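Local atomic coordinates of probable spore coat polysaccharide biosynthesis protein E (Chromobacterium violaceum ATCC 12472, PDB entry 3G8R), a protein that binds zinc and is probably an N-acylneuraminate-9-phosphate synthase of the NeuB family, this portion holding its TIM-barrel and SAF domains. Residues A25-I30 and F41-Q46; V20-A25 and V226-D231; C120-W125 and D151-F156; L106-G111 and A132-P137. One frame throughout, in Å; residues are numbered along the deposited sequence.

Contact 1: residues A25-I30 and F41-Q46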
loop_
_atom_site.group_PDB
_atom_site.type_symbol
_atom_site.label_atom_id
_atom_site.label_comp_id
_atom_site.label_asym_id
_atom_site.label_seq_id
_atom_site.Cartn_x
_atom_site.Cartn_y
_atom_site.Cartn_z
ATOM N N ALA A 25 -15.891 7.728 -30.693
ATOM C CA ALA A 25 -16.876 8.125 -29.669
ATOM C C ALA A 25 -16.486 7.672 -28.257
ATOM O O ALA A 25 -17.028 8.158 -27.250
ATOM C CB ALA A 25 -18.262 7.614 -30.028
ATOM N N LEU A 26 -15.529 6.758 -28.211
ATOM C CA LEU A 26 -15.081 6.187 -26.997
ATOM C C LEU A 26 -13.875 6.916 -26.458
ATOM O O LEU A 26 -13.767 7.080 -25.246
ATOM C CB LEU A 26 -14.699 4.740 -27.236
ATOM C CG LEU A 26 -13.792 4.167 -26.147
ATOM C CD1 LEU A 26 -14.563 3.972 -24.827
ATOM C CD2 LEU A 26 -13.156 2.882 -26.632
ATOM N N ILE A 27 -12.934 7.299 -27.323
ATOM C CA ILE A 27 -11.827 8.155 -26.902
ATOM C C ILE A 27 -12.395 9.424 -26.281
ATOM O O ILE A 27 -11.984 9.822 -25.178
ATOM C CB ILE A 27 -10.943 8.554 -28.072
ATOM C CG1 ILE A 27 -9.907 7.468 -28.339
ATOM C CG2 ILE A 27 -10.264 9.904 -27.819
ATOM C CD1 ILE A 27 -9.564 7.286 -29.850
ATOM N N ARG A 28 -13.365 10.027 -26.974
ATOM C CA ARG A 28 -13.902 11.329 -26.586
ATOM C C ARG A 28 -14.638 11.267 -25.265
ATOM O O ARG A 28 -14.672 12.239 -24.542
ATOM C CB ARG A 28 -14.841 11.888 -27.670
ATOM C CG ARG A 28 -14.151 12.321 -28.934
ATOM C CD ARG A 28 -15.155 12.552 -30.048
ATOM N NE ARG A 28 -14.472 12.865 -31.304
ATOM C CZ ARG A 28 -15.057 13.224 -32.453
ATOM N NH1 ARG A 28 -16.382 13.336 -32.554
ATOM N NH2 ARG A 28 -14.297 13.472 -33.517
ATOM N N ALA A 29 -15.250 10.136 -24.955
ATOM C CA ALA A 29 -15.927 10.003 -23.669
ATOM C C ALA A 29 -14.879 9.781 -22.583
ATOM O O ALA A 29 -14.933 10.396 -21.515
ATOM C CB ALA A 29 -16.952 8.878 -23.695
ATOM N N ILE A 30 -13.889 8.948 -22.865
ATOM C CA ILE A 30 -12.808 8.840 -21.927
ATOM C C ILE A 30 -12.164 10.199 -21.658
ATOM O O ILE A 30 -11.892 10.495 -20.499
ATOM C CB ILE A 30 -11.801 7.739 -22.278
ATOM C CG1 ILE A 30 -12.481 6.362 -22.289
ATOM C CG2 ILE A 30 -10.646 7.711 -21.287
ATOM C CD1 ILE A 30 -13.368 6.019 -21.096
ATOM N N PHE A 41 -1.904 10.642 -19.334
ATOM C CA PHE A 41 -2.866 9.730 -19.852
ATOM C C PHE A 41 -2.344 9.237 -21.192
ATOM O O PHE A 41 -1.806 10.013 -21.983
ATOM C CB PHE A 41 -4.223 10.441 -20.057
ATOM C CG PHE A 41 -4.892 10.893 -18.790
ATOM C CD1 PHE A 41 -5.403 9.967 -17.886
ATOM C CD2 PHE A 41 -5.051 12.246 -18.522
ATOM C CE1 PHE A 41 -6.047 10.381 -16.736
ATOM C CE2 PHE A 41 -5.677 12.663 -17.368
ATOM C CZ PHE A 41 -6.176 11.734 -16.474
ATOM N N GLY A 42 -2.536 7.938 -21.421
ATOM C CA GLY A 42 -2.264 7.285 -22.692
ATOM C C GLY A 42 -3.424 6.391 -23.087
ATOM O O GLY A 42 -4.113 5.850 -22.240
ATOM N N PHE A 43 -3.639 6.272 -24.388
ATOM C CA PHE A 43 -4.637 5.389 -24.951
ATOM C C PHE A 43 -3.952 4.268 -25.716
ATOM O O PHE A 43 -2.963 4.483 -26.400
ATOM C CB PHE A 43 -5.571 6.186 -25.872
ATOM C CG PHE A 43 -7.030 5.975 -25.558
ATOM C CD1 PHE A 43 -7.730 6.898 -24.788
ATOM C CD2 PHE A 43 -7.684 4.814 -25.960
ATOM C CE1 PHE A 43 -9.053 6.677 -24.465
ATOM C CE2 PHE A 43 -9.025 4.609 -25.652
ATOM C CZ PHE A 43 -9.707 5.533 -24.915
ATOM N N LYS A 44 -4.472 3.056 -25.594
ATOM C CA LYS A 44 -3.784 1.891 -26.159
ATOM C C LYS A 44 -4.595 1.084 -27.189
ATOM O O LYS A 44 -5.785 0.777 -26.973
ATOM C CB LYS A 44 -3.298 0.979 -25.056
ATOM C CG LYS A 44 -2.014 0.308 -25.432
ATOM C CD LYS A 44 -1.704 -0.897 -24.569
ATOM C CE LYS A 44 -2.646 -2.049 -24.878
ATOM N NZ LYS A 44 -2.032 -3.418 -24.633
ATOM N N LEU A 45 -3.916 0.750 -28.296
ATOM C CA LEU A 45 -4.384 -0.176 -29.331
ATOM C C LEU A 45 -3.643 -1.490 -29.318
ATOM O O LEU A 45 -2.610 -1.627 -28.674
ATOM C CB LEU A 45 -4.125 0.454 -30.677
ATOM C CG LEU A 45 -5.253 1.314 -31.216
ATOM C CD1 LEU A 45 -6.395 1.404 -30.228
ATOM C CD2 LEU A 45 -4.650 2.662 -31.501
ATOM N N GLN A 46 -4.158 -2.461 -30.057
ATOM C CA GLN A 46 -3.493 -3.764 -30.206
ATOM C C GLN A 46 -3.251 -4.025 -31.671
ATOM O O GLN A 46 -4.179 -4.009 -32.454
ATOM C CB GLN A 46 -4.386 -4.852 -29.653
ATOM C CG GLN A 46 -4.335 -4.918 -28.152
ATOM C CD GLN A 46 -5.124 -6.067 -27.583
ATOM O OE1 GLN A 46 -5.584 -6.938 -28.309
ATOM N NE2 GLN A 46 -5.293 -6.070 -26.271
#

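Contact 2: residues V20-A25 and V226-D231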
loop_
_atom_site.group_PDB
_atom_site.type_symbol
_atom_site.label_atom_id
_atom_site.label_comp_id
_atom_site.label_asym_id
_atom_site.label_seq_id
_atom_site.Cartn_x
_atom_site.Cartn_y
_atom_site.Cartn_z
ATOM N N VAL A 20 -14.703 2.247 -36.432
ATOM C CA VAL A 20 -13.930 3.460 -36.117
ATOM C C VAL A 20 -14.712 4.623 -35.505
ATOM O O VAL A 20 -14.263 5.224 -34.538
ATOM C CB VAL A 20 -13.181 4.006 -37.341
ATOM C CG1 VAL A 20 -12.644 5.435 -37.060
ATOM C CG2 VAL A 20 -12.063 3.076 -37.729
ATOM N N GLU A 21 -15.839 4.980 -36.111
ATOM C CA GLU A 21 -16.746 5.965 -35.543
ATOM C C GLU A 21 -16.864 5.635 -34.049
ATOM O O GLU A 21 -16.643 6.500 -33.177
ATOM C CB GLU A 21 -18.109 5.815 -36.223
ATOM C CG GLU A 21 -18.756 7.084 -36.761
ATOM C CD GLU A 21 -19.922 6.772 -37.723
ATOM O OE1 GLU A 21 -21.022 6.391 -37.252
ATOM O OE2 GLU A 21 -19.733 6.905 -38.956
ATOM N N HIS A 22 -17.184 4.372 -33.763
ATOM C CA HIS A 22 -17.238 3.873 -32.384
ATOM C C HIS A 22 -15.834 3.513 -31.951
ATOM O O HIS A 22 -15.265 2.538 -32.406
ATOM C CB HIS A 22 -18.127 2.627 -32.300
ATOM C CG HIS A 22 -18.301 2.109 -30.909
ATOM N ND1 HIS A 22 -17.572 1.046 -30.413
ATOM C CD2 HIS A 22 -19.102 2.526 -29.898
ATOM C CE1 HIS A 22 -17.924 0.830 -29.157
ATOM N NE2 HIS A 22 -18.855 1.709 -28.824
ATOM N N GLY A 23 -15.242 4.288 -31.084
ATOM C CA GLY A 23 -13.814 4.133 -30.934
ATOM C C GLY A 23 -13.297 5.534 -31.011
ATOM O O GLY A 23 -12.471 5.948 -30.204
ATOM N N VAL A 24 -13.819 6.296 -31.956
ATOM C CA VAL A 24 -13.712 7.744 -31.826
ATOM C C VAL A 24 -14.648 8.218 -30.695
ATOM O O VAL A 24 -14.228 8.967 -29.809
ATOM C CB VAL A 24 -13.946 8.454 -33.168
ATOM C CG1 VAL A 24 -14.344 9.902 -32.959
ATOM C CG2 VAL A 24 -12.691 8.371 -33.996
ATOM N N ALA A 25 -15.891 7.728 -30.693
ATOM C CA ALA A 25 -16.876 8.125 -29.669
ATOM C C ALA A 25 -16.486 7.672 -28.257
ATOM O O ALA A 25 -17.028 8.158 -27.250
ATOM C CB ALA A 25 -18.262 7.614 -30.028
ATOM N N VAL A 226 -11.083 -0.341 -21.384
ATOM C CA VAL A 226 -12.221 0.594 -21.493
ATOM C C VAL A 226 -13.087 0.244 -22.680
ATOM O O VAL A 226 -12.622 -0.429 -23.594
ATOM C CB VAL A 226 -11.764 2.036 -21.698
ATOM C CG1 VAL A 226 -11.040 2.519 -20.488
ATOM C CG2 VAL A 226 -10.893 2.168 -22.974
ATOM N N GLY A 227 -14.326 0.727 -22.673
ATOM C CA GLY A 227 -15.276 0.482 -23.736
ATOM C C GLY A 227 -16.493 1.354 -23.531
ATOM O O GLY A 227 -16.720 1.845 -22.435
ATOM N N LEU A 228 -17.276 1.576 -24.581
ATOM C CA LEU A 228 -18.497 2.388 -24.453
ATOM C C LEU A 228 -19.753 1.533 -24.670
ATOM O O LEU A 228 -20.027 1.062 -25.780
ATOM C CB LEU A 228 -18.450 3.616 -25.383
ATOM C CG LEU A 228 -19.667 4.523 -25.621
ATOM C CD1 LEU A 228 -20.139 5.262 -24.370
ATOM C CD2 LEU A 228 -19.356 5.533 -26.696
ATOM N N PRO A 229 -20.488 1.266 -23.584
ATOM C CA PRO A 229 -21.797 0.656 -23.758
ATOM C C PRO A 229 -22.665 1.523 -24.644
ATOM O O PRO A 229 -22.495 2.742 -24.708
ATOM C CB PRO A 229 -22.369 0.599 -22.337
ATOM C CG PRO A 229 -21.417 1.389 -21.484
ATOM C CD PRO A 229 -20.085 1.279 -22.171
ATOM N N THR A 230 -23.595 0.866 -25.311
ATOM C CA THR A 230 -24.370 1.447 -26.378
ATOM C C THR A 230 -25.532 0.487 -26.564
ATOM O O THR A 230 -25.449 -0.702 -26.187
ATOM C CB THR A 230 -23.482 1.568 -27.663
ATOM O OG1 THR A 230 -22.840 2.846 -27.686
ATOM C CG2 THR A 230 -24.257 1.386 -28.959
ATOM N N ASP A 231 -26.636 1.016 -27.088
ATOM C CA ASP A 231 -27.701 0.169 -27.592
ATOM C C ASP A 231 -27.186 -0.390 -28.923
ATOM O O ASP A 231 -26.703 0.355 -29.789
ATOM C CB ASP A 231 -29.039 0.925 -27.706
ATOM C CG ASP A 231 -28.875 2.418 -28.072
ATOM O OD1 ASP A 231 -29.732 3.221 -27.606
ATOM O OD2 ASP A 231 -27.914 2.784 -28.817
#

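Contact 3: residues C120-W125 and D151-F156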
loop_
_atom_site.group_PDB
_atom_site.type_symbol
_atom_site.label_atom_id
_atom_site.label_comp_id
_atom_site.label_asym_id
_atom_site.label_seq_id
_atom_site.Cartn_x
_atom_site.Cartn_y
_atom_site.Cartn_z
ATOM N N CYS A 120 1.578 -12.322 -22.908
ATOM C CA CYS A 120 1.650 -13.534 -23.744
ATOM C C CYS A 120 2.880 -13.490 -24.627
ATOM O O CYS A 120 3.528 -14.528 -24.879
ATOM C CB CYS A 120 0.390 -13.691 -24.595
ATOM S SG CYS A 120 0.012 -12.257 -25.622
ATOM N N SER A 121 3.215 -12.281 -25.079
ATOM C CA SER A 121 4.390 -12.072 -25.895
ATOM C C SER A 121 5.582 -11.771 -25.022
ATOM O O SER A 121 6.655 -11.463 -25.547
ATOM C CB SER A 121 4.193 -10.887 -26.823
ATOM O OG SER A 121 2.830 -10.687 -27.125
ATOM N N PHE A 122 5.420 -11.813 -23.701
ATOM C CA PHE A 122 6.532 -11.415 -22.859
ATOM C C PHE A 122 7.791 -12.178 -23.243
ATOM O O PHE A 122 8.834 -11.579 -23.348
ATOM C CB PHE A 122 6.250 -11.517 -21.349
ATOM C CG PHE A 122 7.310 -10.838 -20.483
ATOM C CD1 PHE A 122 8.164 -11.589 -19.662
ATOM C CD2 PHE A 122 7.471 -9.444 -20.504
ATOM C CE1 PHE A 122 9.168 -10.971 -18.868
ATOM C CE2 PHE A 122 8.459 -8.825 -19.713
ATOM C CZ PHE A 122 9.310 -9.603 -18.894
ATOM N N THR A 123 7.697 -13.478 -23.499
ATOM C CA THR A 123 8.890 -14.252 -23.872
ATOM C C THR A 123 8.953 -14.629 -25.363
ATOM O O THR A 123 9.725 -15.492 -25.773
ATOM C CB THR A 123 9.033 -15.513 -23.008
ATOM O OG1 THR A 123 7.770 -16.195 -22.930
ATOM C CG2 THR A 123 9.460 -15.139 -21.640
ATOM N N ASP A 124 8.123 -13.983 -26.162
ATOM C CA ASP A 124 8.126 -14.155 -27.602
ATOM C C ASP A 124 9.413 -13.465 -28.146
ATOM O O ASP A 124 9.376 -12.357 -28.727
ATOM C CB ASP A 124 6.826 -13.537 -28.144
ATOM C CG ASP A 124 6.526 -13.900 -29.590
ATOM O OD1 ASP A 124 7.454 -13.791 -30.419
ATOM O OD2 ASP A 124 5.344 -14.259 -29.894
ATOM N N TRP A 125 10.539 -14.154 -27.938
ATOM C CA TRP A 125 11.893 -13.631 -28.167
ATOM C C TRP A 125 12.122 -12.937 -29.494
ATOM O O TRP A 125 12.673 -11.838 -29.533
ATOM C CB TRP A 125 12.902 -14.759 -28.031
ATOM C CG TRP A 125 12.816 -15.421 -26.715
ATOM C CD1 TRP A 125 12.499 -16.739 -26.459
ATOM C CD2 TRP A 125 13.026 -14.796 -25.442
ATOM N NE1 TRP A 125 12.521 -16.969 -25.107
ATOM C CE2 TRP A 125 12.831 -15.797 -24.452
ATOM C CE3 TRP A 125 13.348 -13.487 -25.038
ATOM C CZ2 TRP A 125 12.939 -15.520 -23.066
ATOM C CZ3 TRP A 125 13.458 -13.210 -23.664
ATOM C CH2 TRP A 125 13.249 -14.225 -22.696
ATOM N N ASP A 151 13.802 -11.285 -15.284
ATOM C CA ASP A 151 15.225 -11.005 -15.196
ATOM C C ASP A 151 15.894 -10.933 -16.559
ATOM O O ASP A 151 16.584 -9.956 -16.828
ATOM C CB ASP A 151 15.916 -12.067 -14.379
ATOM C CG ASP A 151 15.875 -11.788 -12.909
ATOM O OD1 ASP A 151 15.160 -10.868 -12.459
ATOM O OD2 ASP A 151 16.593 -12.511 -12.177
ATOM N N LYS A 152 15.720 -11.944 -17.411
ATOM C CA LYS A 152 16.412 -11.912 -18.695
ATOM C C LYS A 152 15.966 -10.672 -19.436
ATOM O O LYS A 152 16.805 -9.868 -19.896
ATOM C CB LYS A 152 16.136 -13.135 -19.556
ATOM C CG LYS A 152 17.068 -14.285 -19.275
ATOM C CD LYS A 152 16.574 -15.614 -19.863
ATOM C CE LYS A 152 17.040 -16.791 -18.979
ATOM N NZ LYS A 152 15.955 -17.820 -18.808
ATOM N N VAL A 153 14.647 -10.510 -19.500
ATOM C CA VAL A 153 14.050 -9.435 -20.241
ATOM C C VAL A 153 14.430 -8.056 -19.691
ATOM O O VAL A 153 14.749 -7.156 -20.459
ATOM C CB VAL A 153 12.525 -9.576 -20.285
ATOM C CG1 VAL A 153 11.924 -8.311 -20.822
ATOM C CG2 VAL A 153 12.138 -10.714 -21.167
ATOM N N VAL A 154 14.393 -7.895 -18.372
ATOM C CA VAL A 154 14.782 -6.629 -17.783
ATOM C C VAL A 154 16.227 -6.341 -18.133
ATOM O O VAL A 154 16.512 -5.394 -18.843
ATOM C CB VAL A 154 14.621 -6.606 -16.252
ATOM C CG1 VAL A 154 15.458 -5.527 -15.652
ATOM C CG2 VAL A 154 13.212 -6.331 -15.887
ATOM N N SER A 155 17.120 -7.189 -17.655
ATOM C CA SER A 155 18.534 -7.064 -17.914
ATOM C C SER A 155 18.811 -6.716 -19.382
ATOM O O SER A 155 19.516 -5.758 -19.679
ATOM C CB SER A 155 19.220 -8.370 -17.506
ATOM O OG SER A 155 20.491 -8.517 -18.100
ATOM N N PHE A 156 18.215 -7.469 -20.289
ATOM C CA PHE A 156 18.525 -7.323 -21.687
ATOM C C PHE A 156 18.082 -5.984 -22.241
ATOM O O PHE A 156 18.821 -5.362 -22.976
ATOM C CB PHE A 156 17.926 -8.487 -22.460
ATOM C CG PHE A 156 17.436 -8.143 -23.846
ATOM C CD1 PHE A 156 16.130 -7.726 -24.048
ATOM C CD2 PHE A 156 18.267 -8.292 -24.944
ATOM C CE1 PHE A 156 15.664 -7.427 -25.314
ATOM C CE2 PHE A 156 17.811 -8.003 -26.221
ATOM C CZ PHE A 156 16.498 -7.572 -26.402
#

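Contact 4: residues L106-G111 and A132-P137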
loop_
_atom_site.group_PDB
_atom_site.type_symbol
_atom_site.label_atom_id
_atom_site.label_comp_id
_atom_site.label_asym_id
_atom_site.label_seq_id
_atom_site.Cartn_x
_atom_site.Cartn_y
_atom_site.Cartn_z
ATOM N N LEU A 106 4.650 -1.227 -38.363
ATOM C CA LEU A 106 3.472 -0.424 -38.464
ATOM C C LEU A 106 3.415 0.626 -37.350
ATOM O O LEU A 106 3.154 1.815 -37.620
ATOM C CB LEU A 106 2.252 -1.326 -38.390
ATOM C CG LEU A 106 1.100 -1.113 -39.372
ATOM C CD1 LEU A 106 -0.213 -1.652 -38.770
ATOM C CD2 LEU A 106 0.969 0.355 -39.808
ATOM N N ILE A 107 3.651 0.202 -36.104
ATOM C CA ILE A 107 3.694 1.155 -35.003
ATOM C C ILE A 107 4.594 2.341 -35.339
ATOM O O ILE A 107 4.240 3.457 -35.018
ATOM C CB ILE A 107 4.157 0.508 -33.676
ATOM C CG1 ILE A 107 2.973 -0.111 -32.916
ATOM C CG2 ILE A 107 4.888 1.529 -32.778
ATOM C CD1 ILE A 107 3.398 -1.178 -31.916
ATOM N N GLU A 108 5.733 2.091 -35.990
ATOM C CA GLU A 108 6.666 3.148 -36.402
ATOM C C GLU A 108 6.021 4.149 -37.378
ATOM O O GLU A 108 6.069 5.384 -37.165
ATOM C CB GLU A 108 7.907 2.550 -37.071
ATOM C CG GLU A 108 8.643 1.475 -36.270
ATOM C CD GLU A 108 9.717 2.021 -35.347
ATOM O OE1 GLU A 108 10.460 1.192 -34.771
ATOM O OE2 GLU A 108 9.828 3.261 -35.198
ATOM N N ALA A 109 5.431 3.605 -38.439
ATOM C CA ALA A 109 4.750 4.404 -39.444
ATOM C C ALA A 109 3.690 5.350 -38.855
ATOM O O ALA A 109 3.491 6.496 -39.332
ATOM C CB ALA A 109 4.123 3.497 -40.471
ATOM N N HIS A 110 3.017 4.868 -37.813
ATOM C CA HIS A 110 1.926 5.598 -37.235
ATOM C C HIS A 110 2.409 6.651 -36.266
ATOM O O HIS A 110 1.633 7.479 -35.805
ATOM C CB HIS A 110 0.991 4.626 -36.581
ATOM C CG HIS A 110 0.177 3.842 -37.557
ATOM N ND1 HIS A 110 -0.855 3.011 -37.171
ATOM C CD2 HIS A 110 0.221 3.785 -38.910
ATOM C CE1 HIS A 110 -1.395 2.460 -38.244
ATOM N NE2 HIS A 110 -0.770 2.921 -39.313
ATOM N N GLY A 111 3.702 6.657 -35.984
ATOM C CA GLY A 111 4.258 7.612 -35.008
ATOM C C GLY A 111 3.655 7.441 -33.617
ATOM O O GLY A 111 3.381 8.416 -32.908
ATOM N N ALA A 132 13.450 -4.370 -29.584
ATOM C CA ALA A 132 14.725 -3.845 -29.100
ATOM C C ALA A 132 15.385 -2.967 -30.145
ATOM O O ALA A 132 15.964 -1.963 -29.819
ATOM C CB ALA A 132 15.653 -4.972 -28.723
ATOM N N ARG A 133 15.295 -3.347 -31.407
ATOM C CA ARG A 133 15.887 -2.529 -32.437
ATOM C C ARG A 133 15.028 -1.303 -32.747
ATOM O O ARG A 133 15.214 -0.657 -33.752
ATOM C CB ARG A 133 16.279 -3.360 -33.672
ATOM C CG ARG A 133 15.200 -3.721 -34.660
ATOM C CD ARG A 133 15.838 -4.280 -35.965
ATOM N NE ARG A 133 16.221 -5.694 -35.833
ATOM C CZ ARG A 133 15.553 -6.712 -36.390
ATOM N NH1 ARG A 133 14.469 -6.486 -37.144
ATOM N NH2 ARG A 133 15.970 -7.963 -36.196
ATOM N N SER A 134 14.101 -0.980 -31.856
ATOM C CA SER A 134 13.262 0.204 -32.010
ATOM C C SER A 134 13.840 1.253 -31.085
ATOM O O SER A 134 14.803 0.966 -30.390
ATOM C CB SER A 134 11.826 -0.124 -31.616
ATOM O OG SER A 134 10.921 0.754 -32.244
ATOM N N ASP A 135 13.288 2.462 -31.050
ATOM C CA ASP A 135 13.860 3.482 -30.150
ATOM C C ASP A 135 12.825 4.219 -29.258
ATOM O O ASP A 135 12.992 5.380 -28.836
ATOM C CB ASP A 135 14.825 4.423 -30.909
ATOM C CG ASP A 135 16.246 3.789 -31.136
ATOM O OD1 ASP A 135 16.842 3.233 -30.175
ATOM O OD2 ASP A 135 16.785 3.867 -32.276
ATOM N N LYS A 136 11.766 3.490 -28.943
ATOM C CA LYS A 136 10.702 3.988 -28.088
ATOM C C LYS A 136 10.713 3.287 -26.731
ATOM O O LYS A 136 11.182 2.148 -26.600
ATOM C CB LYS A 136 9.359 3.771 -28.774
ATOM C CG LYS A 136 9.343 4.394 -30.127
ATOM C CD LYS A 136 8.798 3.449 -31.173
ATOM C CE LYS A 136 7.465 3.938 -31.694
ATOM N NZ LYS A 136 7.558 5.360 -32.137
ATOM N N PRO A 137 10.189 3.974 -25.714
ATOM C CA PRO A 137 9.993 3.416 -24.381
ATOM C C PRO A 137 9.183 2.116 -24.403
ATOM O O PRO A 137 8.398 1.880 -25.323
ATOM C CB PRO A 137 9.196 4.510 -23.690
ATOM C CG PRO A 137 9.605 5.750 -24.381
ATOM C CD PRO A 137 9.748 5.375 -25.801
#

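Contact 1: residues A25-I30 and F41-Q46
F43 reaches out from strand 41-46 and lies against three hydrophobic residues of helix 25-30, L26, I27 and I30, in an entirely buried contact. Its CB points toward the helix. CG and the two CD carbons lie under I27 CG1, at 4.2 to 4.3 Å from it, and the closer approaches are made by the outer carbons of the ring. CE1 comes 3.7 Å from CB of I30, which sits at the ring edge close to the ring plane, and CG2 of the same isoleucine is an equal neighbour. CE2, on the other flank, lies 4.0 Å from I27 CG1. CZ, the far end of the ring, is set between the two isoleucines, 3.9 Å from I27 CA and as far from I30 CG1, while L26 CG keeps a looser 4.5 Å from it.

I27 uses the ring differently from I30. Its CG1, turned beside the backbone N by a chi1 of -85°, stands over the centre of one face, 3.9 Å from the centroid and only 7° off the normal, a nearly vertical CH-pi contact. One isoleucine therefore covers a face while the other closes an edge. F92 adds an edge-to-face ring contact to F43, and M87 of helix 77-89 packs on both F43 and I27. Helix and strand run nearly antiparallel, at 159°, as successive elements of the first beta-alpha-beta unit (strand 7-11, helix 21-33, strand 40-47), the right-handed crossover from which a TIM barrel is built.

Contact 2: residues V20-A25 and V226-D231
The imidazole of H22 points its NE2 edge at the backbone of L228, and the leucine side chain runs obliquely across it toward A25. The carbonyl O of L228 lies near the ring plane, 3.3 Å from H22 NE2, and the N-H of NE2 makes a weak hydrogen bond to it at 158°. With CG anti to the backbone N (chi1 -176°), the ring extends from segment 20-25 to the loop. Its other nitrogen, ND1, lies in a weak hydrogen bond with the carbonyl O of H16, and Y233 meets the ring with the two planes inclined at about 35°.

Here the loop after strand 221-225, the last of the eight barrel strands, packs on helix 21-33, which follows the first; the contact thus lies where the TIM barrel closes on itself.

L228 passes the imidazole with CB 4.0 Å from H22 NE2 and carries its CD2 branch on to A25. That methyl rests 3.6 Å from the carbonyl O of A25 and 4.1 Å from A25 CB, so it touches backbone and side chain together. T230, at the margin, directs its hydroxyl back to the carbonyl of P229 in a weak hydrogen bond.

Contact 3: residues C120-W125 and D151-F156
V153 of helix 147-158 fits against two aromatic side chains, F122 and W125, from the loop that follows barrel strand 114-117 and leads into helix 125-132. The contact thus joins neighbouring beta-alpha units of the TIM barrel; in the loop, a type I turn from S121 to D124 contains F122 and immediately precedes W125.

The tight part is F122 against V153, both buried and approaching from opposite directions. The end of the ring meets the fork of the valine: F122 CZ is 3.5 Å from V153 CG1 and equally near to CB. The second methyl, CG2, sits over one face, 4.1 Å from the centroid and 28° off the ring normal, in a CH-pi contact. F122 has CG anti to its N (chi1 -168°), which extends the ring toward the helix, where I150 also touches it.

The outer part is looser. The indole of W125 reaches V153 through its six-membered ring, with CZ3 3.8 Å from CG2, and borders the exposed K152, whose CB stays 4.4 Å from W125 CH2. D124, the N-cap of helix 125-132, also faces the dimer interface through a salt bridge to R280 of the second subunit, and N313 of that subunit packs on W125. Within the loop itself, the carbonyl O of T123 stands 3.0 Å above the plane of the W125 indole, displaced toward its rim.

Contact 4: residues L106-G111 and A132-P137
E108 and S134 join the C-terminal end of helix 101-109 to the loop between helix 125-132 and barrel strand 138-141, linking neighbouring beta-alpha units on the outside of the TIM barrel. The helix closes in a Schellman motif, with G111 at positive phi.

The hydrogen bond across the contact is donated by S134 OG to E108 OE1, at 2.6 Å. It reaches the carboxylate from above, 40° out of its plane. A bend at chi2 (-89°) turns the glutamate toward the serine. R130 forms a weak, long ion pair with the same oxygen, E108 OE1.

Charge plays a smaller part between E108 and K136. E108 OE2 and K136 NZ, 4.4 Å from each other, are too far apart for a salt bridge, so any attraction is probably modest. The ammonium group instead hydrogen-bonds to the carbonyl of I112, just past the helix end.

Apolar contact comes from the lysine's bent chain, which passes beside I107. I107, buried, also packs on C96 and P98 of strand 93-98; toward the loop, its CG2 methyl lies 3.7 Å from K136 CE.

Contacts 1 and 2 share A25 and helix 21-33, and they touch: L26 CD1 lies 3.5 Å from G227 C. Contact 1 is wholly buried and apolar, binding the helix to its following strand, whereas contact 2 is partly buried and adds a weak imidazole-to-carbonyl hydrogen bond where the last strand's loop meets the same helix. Contacts 3 and 4 include opposite ends of helix 125-132, W125 and A132, and touch where F156 CZ packs 3.6 Å from A132 CB. Both are partly buried, but contact 3 relies on aromatic-valine packing beside the second subunit, while contact 4 uses a serine-carboxylate bond. Contacts 2 and 3 are farthest apart, their centres about 33 Å distant.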